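Local coordinates for protein 2-C-methyl-D-erythritol 2,4-cyclodiphosphate synthase (Thermus thermophilus, PDB 1IV3) that catalyses the conversion of 4-diphosphocytidyl-2-C-methyl-D-erythritol 2-phosphate to 2-C-methyl-D-erythritol 2,4-cyclodiphosphate with release of CMP, a divalent-metal-dependent step of isoprenoid biosynthesis, at residues A[17-21]-A[22-26]; A[44-47]-A[48-51]; A[69-73]-A[74-78]; A[113-116]-A[117-121]. The protein carries 3 engineered substitutions. All blocks are in the same frame, centred on the assembly; numbering follows the deposited sequence.

Interaction 1: residues A[17-21]-A[22-26]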
loop_
_atom_site.group_PDB
_atom_site.type_symbol
_atom_site.label_atom_id
_atom_site.label_comp_id
_atom_site.label_asym_id
_atom_site.label_seq_id
_atom_site.Cartn_x
_atom_site.Cartn_y
_atom_site.Cartn_z
ATOM N N PRO A 17 6.986 0.848 -25.791
ATOM C CA PRO A 17 6.507 -0.497 -25.423
ATOM C C PRO A 17 6.135 -0.564 -23.948
ATOM O O PRO A 17 6.733 0.051 -23.071
ATOM C CB PRO A 17 7.718 -1.402 -25.707
ATOM C CG PRO A 17 8.875 -0.459 -25.550
ATOM C CD PRO A 17 8.412 0.827 -26.184
ATOM N N LEU A 18 5.101 -1.349 -23.659
ATOM C CA LEU A 18 4.680 -1.515 -22.273
ATOM C C LEU A 18 5.076 -2.901 -21.775
ATOM O O LEU A 18 4.676 -3.895 -22.388
ATOM C CB LEU A 18 3.163 -1.344 -22.131
ATOM C CG LEU A 18 2.641 -1.625 -20.721
ATOM C CD1 LEU A 18 3.183 -0.620 -19.722
ATOM C CD2 LEU A 18 1.116 -1.625 -20.705
ATOM N N TYR A 19 5.847 -2.956 -20.699
ATOM C CA TYR A 19 6.221 -4.224 -20.095
ATOM C C TYR A 19 5.617 -4.366 -18.709
ATOM O O TYR A 19 5.756 -3.434 -17.903
ATOM C CB TYR A 19 7.754 -4.331 -19.949
ATOM C CG TYR A 19 8.384 -4.369 -21.324
ATOM C CD1 TYR A 19 8.320 -5.582 -22.003
ATOM C CD2 TYR A 19 8.994 -3.267 -21.891
ATOM C CE1 TYR A 19 8.874 -5.691 -23.261
ATOM C CE2 TYR A 19 9.558 -3.365 -23.170
ATOM C CZ TYR A 19 9.477 -4.585 -23.822
ATOM O OH TYR A 19 10.018 -4.747 -25.081
ATOM N N LEU A 20 4.986 -5.512 -18.432
ATOM C CA LEU A 20 4.391 -5.705 -17.104
ATOM C C LEU A 20 4.495 -7.176 -16.740
ATOM O O LEU A 20 4.182 -8.046 -17.554
ATOM C CB LEU A 20 2.939 -5.237 -17.014
ATOM C CG LEU A 20 2.724 -3.724 -16.917
ATOM C CD1 LEU A 20 1.253 -3.358 -17.107
ATOM C CD2 LEU A 20 3.211 -3.156 -15.594
ATOM N N CYS A 21 4.973 -7.423 -15.525
ATOM C CA CYS A 21 5.099 -8.807 -15.092
ATOM C C CYS A 21 6.012 -9.630 -15.989
ATOM O O CYS A 21 5.879 -10.852 -16.052
ATOM C CB CYS A 21 3.713 -9.481 -15.057
ATOM S SG CYS A 21 2.599 -8.752 -13.824
ATOM N N GLY A 22 6.935 -8.972 -16.671
ATOM C CA GLY A 22 7.937 -9.628 -17.490
ATOM C C GLY A 22 7.485 -9.768 -18.924
ATOM O O GLY A 22 8.288 -10.236 -19.737
ATOM N N LEU A 23 6.252 -9.377 -19.247
ATOM C CA LEU A 23 5.772 -9.515 -20.619
ATOM C C LEU A 23 5.584 -8.203 -21.370
ATOM O O LEU A 23 5.258 -7.155 -20.785
ATOM C CB LEU A 23 4.388 -10.163 -20.595
ATOM C CG LEU A 23 4.233 -11.450 -19.796
ATOM C CD1 LEU A 23 2.799 -11.955 -19.946
ATOM C CD2 LEU A 23 5.264 -12.484 -20.237
ATOM N N LEU A 24 5.731 -8.289 -22.692
ATOM C CA LEU A 24 5.316 -7.208 -23.579
ATOM C C LEU A 24 3.796 -7.098 -23.656
ATOM O O LEU A 24 3.097 -8.032 -24.015
ATOM C CB LEU A 24 5.904 -7.432 -24.980
ATOM C CG LEU A 24 6.383 -6.194 -25.742
ATOM C CD1 LEU A 24 6.384 -6.467 -27.244
ATOM C CD2 LEU A 24 5.561 -4.961 -25.435
ATOM N N ILE A 25 3.229 -5.944 -23.328
ATOM C CA ILE A 25 1.785 -5.802 -23.438
ATOM C C ILE A 25 1.385 -4.805 -24.525
ATOM O O ILE A 25 1.734 -3.617 -24.458
ATOM C CB ILE A 25 1.200 -5.343 -22.097
ATOM C CG1 ILE A 25 1.568 -6.310 -20.965
ATOM C CG2 ILE A 25 -0.301 -5.158 -22.203
ATOM C CD1 ILE A 25 1.059 -7.707 -21.295
ATOM N N PRO A 26 0.620 -5.295 -25.499
ATOM C CA PRO A 26 0.182 -4.426 -26.609
ATOM C C PRO A 26 -0.542 -3.213 -26.033
ATOM O O PRO A 26 -1.449 -3.394 -25.228
ATOM C CB PRO A 26 -0.752 -5.325 -27.410
ATOM C CG PRO A 26 -0.266 -6.716 -27.098
ATOM C CD PRO A 26 0.074 -6.654 -25.633
HETATM O O HOH W 1 3.534 -2.429 -25.801
#

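Interaction 2: residues A[44-47]-A[48-51]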
loop_
_atom_site.group_PDB
_atom_site.type_symbol
_atom_site.label_atom_id
_atom_site.label_comp_id
_atom_site.label_asym_id
_atom_site.label_seq_id
_atom_site.Cartn_x
_atom_site.Cartn_y
_atom_site.Cartn_z
ATOM N N LEU A 44 7.760 -5.871 -6.943
ATOM C CA LEU A 44 7.997 -7.195 -6.363
ATOM C C LEU A 44 9.441 -7.316 -5.903
ATOM O O LEU A 44 9.738 -7.883 -4.852
ATOM C CB LEU A 44 7.688 -8.308 -7.388
ATOM C CG LEU A 44 6.194 -8.491 -7.668
ATOM C CD1 LEU A 44 5.932 -9.326 -8.915
ATOM C CD2 LEU A 44 5.526 -9.103 -6.439
ATOM N N THR A 45 10.361 -6.773 -6.706
ATOM C CA THR A 45 11.788 -6.899 -6.362
ATOM C C THR A 45 12.096 -6.113 -5.082
ATOM O O THR A 45 12.760 -6.596 -4.149
ATOM C CB THR A 45 12.671 -6.403 -7.515
ATOM O OG1 THR A 45 12.421 -7.140 -8.723
ATOM C CG2 THR A 45 14.150 -6.635 -7.202
ATOM N N ASP A 46 11.603 -4.872 -5.034
ATOM C CA ASP A 46 11.769 -4.083 -3.811
ATOM C C ASP A 46 11.129 -4.789 -2.610
ATOM O O ASP A 46 11.693 -4.782 -1.515
ATOM C CB ASP A 46 11.190 -2.680 -3.952
ATOM C CG ASP A 46 12.154 -1.653 -4.521
ATOM O OD1 ASP A 46 13.358 -1.972 -4.645
ATOM O OD2 ASP A 46 11.733 -0.512 -4.826
ATOM N N ALA A 47 9.950 -5.389 -2.768
ATOM C CA ALA A 47 9.294 -6.059 -1.648
ATOM C C ALA A 47 10.140 -7.215 -1.129
ATOM O O ALA A 47 10.276 -7.403 0.084
ATOM C CB ALA A 47 7.913 -6.560 -2.060
ATOM N N LEU A 48 10.713 -8.019 -2.051
ATOM C CA LEU A 48 11.609 -9.111 -1.661
ATOM C C LEU A 48 12.827 -8.605 -0.920
ATOM O O LEU A 48 13.191 -9.125 0.141
ATOM C CB LEU A 48 12.049 -9.874 -2.918
ATOM C CG LEU A 48 10.964 -10.703 -3.617
ATOM C CD1 LEU A 48 11.477 -11.239 -4.962
ATOM C CD2 LEU A 48 10.495 -11.881 -2.762
ATOM N N LEU A 49 13.473 -7.582 -1.493
ATOM C CA LEU A 49 14.670 -7.028 -0.848
ATOM C C LEU A 49 14.316 -6.521 0.537
ATOM O O LEU A 49 15.011 -6.726 1.533
ATOM C CB LEU A 49 15.249 -5.892 -1.693
ATOM C CG LEU A 49 15.797 -6.274 -3.076
ATOM C CD1 LEU A 49 16.292 -5.026 -3.805
ATOM C CD2 LEU A 49 16.903 -7.309 -2.948
ATOM N N SER A 50 13.198 -5.803 0.583
ATOM C CA SER A 50 12.694 -5.213 1.821
ATOM C C SER A 50 12.486 -6.259 2.917
ATOM O O SER A 50 12.748 -5.987 4.094
ATOM C CB SER A 50 11.377 -4.475 1.519
ATOM O OG SER A 50 11.122 -3.559 2.585
ATOM N N ALA A 51 12.007 -7.441 2.536
ATOM C CA ALA A 51 11.735 -8.489 3.511
ATOM C C ALA A 51 12.992 -8.902 4.280
ATOM O O ALA A 51 12.854 -9.510 5.342
ATOM C CB ALA A 51 11.121 -9.719 2.860
#

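Interaction 3: residues A[69-73]-A[74-78]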
loop_
_atom_site.group_PDB
_atom_site.type_symbol
_atom_site.label_atom_id
_atom_site.label_comp_id
_atom_site.label_asym_id
_atom_site.label_seq_id
_atom_site.Cartn_x
_atom_site.Cartn_y
_atom_site.Cartn_z
ATOM N N ARG A 69 22.887 -2.407 -16.044
ATOM C CA ARG A 69 22.331 -1.440 -17.006
ATOM C C ARG A 69 21.793 -2.176 -18.228
ATOM O O ARG A 69 22.431 -3.111 -18.716
ATOM C CB ARG A 69 23.380 -0.406 -17.411
ATOM C CG ARG A 69 22.903 0.521 -18.520
ATOM C CD ARG A 69 23.833 1.686 -18.791
ATOM N NE ARG A 69 25.116 1.292 -19.364
ATOM C CZ ARG A 69 26.247 1.169 -18.679
ATOM N NH1 ARG A 69 26.282 1.409 -17.371
ATOM N NH2 ARG A 69 27.353 0.803 -19.312
ATOM N N GLY A 70 20.618 -1.776 -18.731
ATOM C CA GLY A 70 20.112 -2.415 -19.928
ATOM C C GLY A 70 19.499 -3.788 -19.741
ATOM O O GLY A 70 18.915 -4.304 -20.706
ATOM N N GLU A 71 19.598 -4.413 -18.570
ATOM C CA GLU A 71 19.003 -5.721 -18.320
ATOM C C GLU A 71 17.478 -5.657 -18.198
ATOM O O GLU A 71 16.909 -4.675 -17.692
ATOM C CB GLU A 71 19.539 -6.350 -17.028
ATOM C CG GLU A 71 21.028 -6.659 -17.035
ATOM C CD GLU A 71 21.410 -7.597 -18.173
ATOM O OE1 GLU A 71 20.852 -8.715 -18.235
ATOM O OE2 GLU A 71 22.253 -7.232 -19.017
ATOM N N ARG A 72 16.765 -6.693 -18.623
ATOM C CA ARG A 72 15.346 -6.825 -18.319
ATOM C C ARG A 72 15.092 -6.848 -16.821
ATOM O O ARG A 72 15.889 -7.391 -16.062
ATOM C CB ARG A 72 14.767 -8.144 -18.824
ATOM C CG ARG A 72 14.695 -8.421 -20.301
ATOM C CD ARG A 72 13.814 -9.669 -20.471
ATOM N NE ARG A 72 13.840 -10.118 -21.852
ATOM C CZ ARG A 72 12.958 -10.968 -22.377
ATOM N NH1 ARG A 72 11.976 -11.457 -21.642
ATOM N NH2 ARG A 72 13.114 -11.283 -23.650
ATOM N N SER A 73 13.974 -6.298 -16.364
ATOM C CA SER A 73 13.693 -6.266 -14.933
ATOM C C SER A 73 13.565 -7.637 -14.279
ATOM O O SER A 73 13.787 -7.809 -13.065
ATOM C CB SER A 73 12.403 -5.443 -14.718
ATOM O OG SER A 73 12.672 -4.095 -15.109
ATOM N N GLU A 74 13.209 -8.673 -15.051
ATOM C CA GLU A 74 13.181 -10.021 -14.481
ATOM C C GLU A 74 14.549 -10.450 -13.953
ATOM O O GLU A 74 14.663 -11.239 -13.013
ATOM C CB GLU A 74 12.703 -11.045 -15.525
ATOM C CG GLU A 74 13.113 -12.475 -15.165
ATOM C CD GLU A 74 12.576 -13.484 -16.164
ATOM O OE1 GLU A 74 12.199 -13.051 -17.277
ATOM O OE2 GLU A 74 12.531 -14.684 -15.813
ATOM N N VAL A 75 15.634 -9.931 -14.531
ATOM C CA VAL A 75 16.965 -10.272 -14.040
ATOM C C VAL A 75 17.208 -9.745 -12.631
ATOM O O VAL A 75 17.888 -10.362 -11.806
ATOM C CB VAL A 75 18.031 -9.689 -14.991
ATOM C CG1 VAL A 75 19.408 -9.696 -14.353
ATOM C CG2 VAL A 75 17.999 -10.479 -16.302
ATOM N N PHE A 76 16.640 -8.581 -12.350
ATOM C CA PHE A 76 16.721 -7.998 -11.021
ATOM C C PHE A 76 15.887 -8.836 -10.059
ATOM O O PHE A 76 16.322 -9.115 -8.950
ATOM C CB PHE A 76 16.216 -6.562 -10.989
ATOM C CG PHE A 76 16.896 -5.703 -12.042
ATOM C CD1 PHE A 76 18.180 -6.010 -12.469
ATOM C CD2 PHE A 76 16.229 -4.608 -12.572
ATOM C CE1 PHE A 76 18.785 -5.233 -13.443
ATOM C CE2 PHE A 76 16.836 -3.830 -13.557
ATOM C CZ PHE A 76 18.119 -4.150 -13.983
ATOM N N LEU A 77 14.687 -9.213 -10.490
ATOM C CA LEU A 77 13.822 -9.985 -9.603
ATOM C C LEU A 77 14.484 -11.297 -9.214
ATOM O O LEU A 77 14.509 -11.704 -8.051
ATOM C CB LEU A 77 12.475 -10.243 -10.293
ATOM C CG LEU A 77 11.569 -11.164 -9.451
ATOM C CD1 LEU A 77 10.699 -10.302 -8.547
ATOM C CD2 LEU A 77 10.779 -12.070 -10.370
ATOM N N ARG A 78 15.050 -11.979 -10.221
ATOM C CA ARG A 78 15.756 -13.232 -9.932
ATOM C C ARG A 78 16.968 -13.032 -9.043
ATOM O O ARG A 78 17.286 -13.874 -8.198
ATOM C CB ARG A 78 16.173 -13.890 -11.258
ATOM C CG ARG A 78 14.983 -14.192 -12.164
ATOM C CD ARG A 78 15.341 -15.250 -13.195
ATOM N NE ARG A 78 14.163 -15.779 -13.898
ATOM C CZ ARG A 78 13.697 -17.004 -13.657
ATOM N NH1 ARG A 78 14.305 -17.757 -12.754
ATOM N NH2 ARG A 78 12.637 -17.470 -14.301
HETATM O O HOH W 2 11.194 -10.913 -18.989
#

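Interaction 4: residues A[113-116]-A[117-121]. Engineered in segment 117-121: Met120 (natural residue Leu).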
loop_
_atom_site.group_PDB
_atom_site.type_symbol
_atom_site.label_atom_id
_atom_site.label_comp_id
_atom_site.label_asym_id
_atom_site.label_seq_id
_atom_site.Cartn_x
_atom_site.Cartn_y
_atom_site.Cartn_z
ATOM N N VAL A 113 -0.437 -13.564 -14.912
ATOM C CA VAL A 113 -0.333 -14.442 -13.741
ATOM C C VAL A 113 0.577 -15.632 -14.002
ATOM O O VAL A 113 1.377 -16.044 -13.157
ATOM C CB VAL A 113 -1.716 -14.934 -13.298
ATOM C CG1 VAL A 113 -1.599 -15.975 -12.199
ATOM C CG2 VAL A 113 -2.516 -13.706 -12.857
ATOM N N ASP A 114 0.473 -16.215 -15.190
ATOM C CA ASP A 114 1.341 -17.349 -15.501
ATOM C C ASP A 114 2.806 -16.927 -15.425
ATOM O O ASP A 114 3.649 -17.673 -14.994
ATOM C CB ASP A 114 1.076 -17.858 -16.912
ATOM C CG ASP A 114 -0.185 -18.697 -17.029
ATOM O OD1 ASP A 114 -0.809 -19.013 -15.999
ATOM O OD2 ASP A 114 -0.494 -19.030 -18.193
ATOM N N SER A 115 3.099 -15.720 -15.897
ATOM C CA SER A 115 4.499 -15.266 -15.920
ATOM C C SER A 115 4.972 -15.094 -14.496
ATOM O O SER A 115 6.036 -15.542 -14.087
ATOM C CB SER A 115 4.581 -13.996 -16.760
ATOM O OG SER A 115 5.877 -13.453 -16.807
ATOM N N LEU A 116 4.149 -14.448 -13.653
ATOM C CA LEU A 116 4.594 -14.287 -12.263
ATOM C C LEU A 116 4.801 -15.631 -11.578
ATOM O O LEU A 116 5.739 -15.818 -10.803
ATOM C CB LEU A 116 3.557 -13.478 -11.493
ATOM C CG LEU A 116 3.427 -11.993 -11.857
ATOM C CD1 LEU A 116 2.484 -11.299 -10.873
ATOM C CD2 LEU A 116 4.793 -11.321 -11.874
ATOM N N SER A 117 3.904 -16.571 -11.850
ATOM C CA SER A 117 3.989 -17.901 -11.257
ATOM C C SER A 117 5.293 -18.600 -11.627
ATOM O O SER A 117 5.945 -19.217 -10.778
ATOM C CB SER A 117 2.789 -18.729 -11.713
ATOM O OG SER A 117 2.922 -20.107 -11.421
ATOM N N ARG A 118 5.658 -18.481 -12.905
ATOM C CA ARG A 118 6.870 -19.124 -13.445
ATOM C C ARG A 118 8.117 -18.464 -12.876
ATOM O O ARG A 118 9.058 -19.103 -12.430
ATOM C CB ARG A 118 6.922 -19.036 -14.967
ATOM C CG ARG A 118 8.067 -19.821 -15.612
ATOM C CD ARG A 118 7.836 -19.941 -17.132
ATOM N NE ARG A 118 7.962 -18.576 -17.658
ATOM C CZ ARG A 118 9.143 -18.109 -18.059
ATOM N NH1 ARG A 118 10.210 -18.893 -18.002
ATOM N NH2 ARG A 118 9.187 -16.869 -18.506
ATOM N N LEU A 119 8.103 -17.133 -12.890
ATOM C CA LEU A 119 9.264 -16.373 -12.444
ATOM C C LEU A 119 9.546 -16.548 -10.970
ATOM O O LEU A 119 10.695 -16.632 -10.538
ATOM C CB LEU A 119 9.006 -14.885 -12.759
ATOM C CG LEU A 119 9.516 -14.413 -14.120
ATOM C CD1 LEU A 119 8.974 -15.309 -15.227
ATOM C CD2 LEU A 119 9.144 -12.964 -14.390
ATOM N N MET A 120 8.493 -16.585 -10.145
ATOM C CA MET A 120 8.672 -16.619 -8.698
ATOM C C MET A 120 8.529 -18.039 -8.180
ATOM O O MET A 120 8.669 -18.291 -6.987
ATOM C CB MET A 120 7.675 -15.637 -8.046
ATOM C CG MET A 120 8.215 -14.220 -7.912
ATOM S SD MET A 120 7.073 -13.010 -7.172
ATOM C CE MET A 120 5.658 -13.279 -8.078
ATOM N N ARG A 121 8.252 -18.961 -9.103
ATOM C CA ARG A 121 8.074 -20.369 -8.787
ATOM C C ARG A 121 7.022 -20.538 -7.698
ATOM O O ARG A 121 7.216 -21.247 -6.701
ATOM C CB ARG A 121 9.403 -20.992 -8.343
ATOM C CG ARG A 121 10.480 -20.906 -9.435
ATOM C CD ARG A 121 11.627 -21.845 -9.016
ATOM N NE ARG A 121 12.449 -21.190 -7.999
ATOM C CZ ARG A 121 12.238 -21.204 -6.688
ATOM N NH1 ARG A 121 11.205 -21.839 -6.148
ATOM N NH2 ARG A 121 13.072 -20.565 -5.873
HETATM O O HOH W 3 7.370 -14.770 -18.589
#

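Interaction 1: residues A[17-21]-A[22-26]
Leu18 O accepts one strong bond, from Ile25 N to Leu18 O over 2.7 Å and almost dead straight, at 177°, and the CA-H of Leu24 adds a longer contact with the same oxygen. Nearer the tip, Leu20 N donates to Leu23 O (2.9 Å), and the return bond runs from Leu23 N to Leu20 O (3.0 Å). This pair closes a type I' turn, the classic two-residue hairpin connection, with positive phi at both Cys21 and Gly22. On one face the Tyr19 ring, turned beside its own backbone N by a chi1 of -66°, meets Leu24 obliquely, CE1 of Tyr19 lying 3.6 Å from CG of Leu24. On the other face Leu18 CD2 rests 4.0 Å from Ile25 CB. At the open end a water accepts from Leu18 N and donates to Ile25 O. Around the turn, the Asp38 carboxylate takes the backbone N-H groups of Cys21 and Gly22, and Ser115 OG binds Cys21 O. The hairpin tip packs onto helix 109-120, where Cys21 meets Leu112 and Leu116, and Leu23 meets Ala111 and Ser115.

Interaction 2: residues A[44-47]-A[48-51]
Leu48, Leu49, Ser50 and Ala51 each send the backbone N-H to the carbonyl four residues earlier, on Leu44, Thr45, Asp46 and Ala47, making consecutive alpha-helical bonds that are nearly straight until the last, where the angle at Ala51 falls to 141°. The side chains follow from this frame. Leu48 carries CG beside its own backbone N (chi1 -70°), which lays the branch carbon against the preceding turn, with Leu48 CG 3.3 Å from Leu44 O. Leu49 repeats the pattern one residue on, its CG 3.2 Å from Thr45 O, and Leu49 CD1 sits 4.3 Å from Thr45 CG2. Ser50 is turned the other way, with OG anti to the backbone N at -161°. Its CB stays close to the backbone, 3.1 Å from Asp46 O, and its hydroxyl reaches Ser95 of the second subunit.

Two further buried polar atoms find partners outside the two segments. Thr45 OG1 bonds back to Met41 O within the same helix, and Asp46 OD1 accepts from the backbone N of Ile57, itself predicted to bind substrate. Leu44, Thr45 and Leu49 meet helix 73-86; Leu44 also touches strand 141-150 of the main sheet, as do Ala47 and Ala51. Such an arrangement typifies an internal alpha-helix packed between a sheet, other helices and a trimer partner, and helix 39-50 itself carries His42, a ligand of the magnesium.

Interaction 3: residues A[69-73]-A[74-78]
Glu71 lies over the start of helix 73-86, where the backbone sets its first side-chain carbon against an aromatic ring: Glu71 CB is 3.8 Å from Phe76 CE1. Beyond CB the chain bends at chi2 (-58°), which carries Glu71 OE1 to 3.9 Å from Val75 CG2, where the two side chains slant across each other. Phe76 places its ring beside its own backbone N, and one ring face receives Arg72 O over its centre. That carbonyl is also the acceptor for Val75 N, at 3.0 Å from Arg72 O, in the first turn. Ser73 O follows, taking a sound bond from Leu77 N and a weak one from Phe76 N.

Arg72 and Glu74, by contrast, run extended, and the Glu74 carboxylate divides its work between its two oxygens. Glu74 OE2 is met on the anti side by Arg78 NE at 2.7 Å, exactly in the guanidinium plane, with weak support from Arg78 NH2; Glu74 OE1 accepts from a water that in turn takes the N-H of Arg72 NH1, at the edge of that guanidinium.

Ser73 OG turns inward to Asp36 and to His42, a ligand of the bound magnesium, which the serine probably helps to position. Outside, the carboxylate joins Arg78 directly and Arg72 through water, linking the residue before the helix to its second turn; both positive groups would probably favour the ionised carboxylate.

Interaction 4: residues A[113-116]-A[117-121]
Ser117, Arg118, Leu119 and Met120 donate their backbone N-H groups in turn to Val113 O, Asp114 O, Ser115 O and Leu116 O, at lengths of 2.9 to 3.0 Å, as expected late in helix 109-120. Arg121 then leaves helical geometry with positive phi.

Apolar packing centres on the engineered Met120, which runs out straight and then curls at chi3 (-49°), bringing CE back to 4.0 Å from Leu116 CB. Leu116 and Met120 both turn toward strands 91-99 and 127-132 and helix 39-50; helix 109-120 connects those two strands in a beta-alpha-beta unit. Leu119, at an uncommon chi1 of -92°, instead sets a methyl against serine oxygens, CD1 lying 3.2 Å from Ser115 O and 3.9 Å from Ser115 OG. It also meets Met41 and helix 73-86.

Among the polar contacts, Arg118 bends at chi3 (67°), bringing its guanidinium edge to a water 2.8 Å from Arg118 NH2; that water donates to Ser115 OG at 2.7 Å. Ser115 OG also bonds Cys21 O in the hairpin, while Ser117 OG reaches Leu122 O just past the helix. Asp114 forms a salt bridge to Lys110 and a hydrogen bond to Gln124, and Arg121 a salt bridge to Glu85.

Because the water gives its proton to Ser115 OG and Cys21 O can act only as acceptor, the serine probably spends its own proton on Cys21. One hydroxyl thereby carries a chain running from a surface arginine, through water, to a buried turn carbonyl.

Overall arrangement
Interactions 2 and 4 lie within helices, 39-50 and 109-120, and interaction 3 opens a third, 73-86. Interaction 2 is wholly buried and extends to the second subunit, whereas the others are partly exposed; 3 and 4 carry charged groups at the surface. Leu44 joins interactions 2 and 4 through Leu116 and Met120; Leu77 joins 3 to both 2 and 4. The centres of interactions 1 and 2 are about 20 Å apart, on opposite sides of the chain's centre. Hairpin 1, governed by ladder bonds and a turn, is tied to interaction 4 through Ser115 and Leu116. Buried hydroxyl and carboxylate bonds mark 2, charge pairs and a water bridge 3, and a water bridge from Arg118 4.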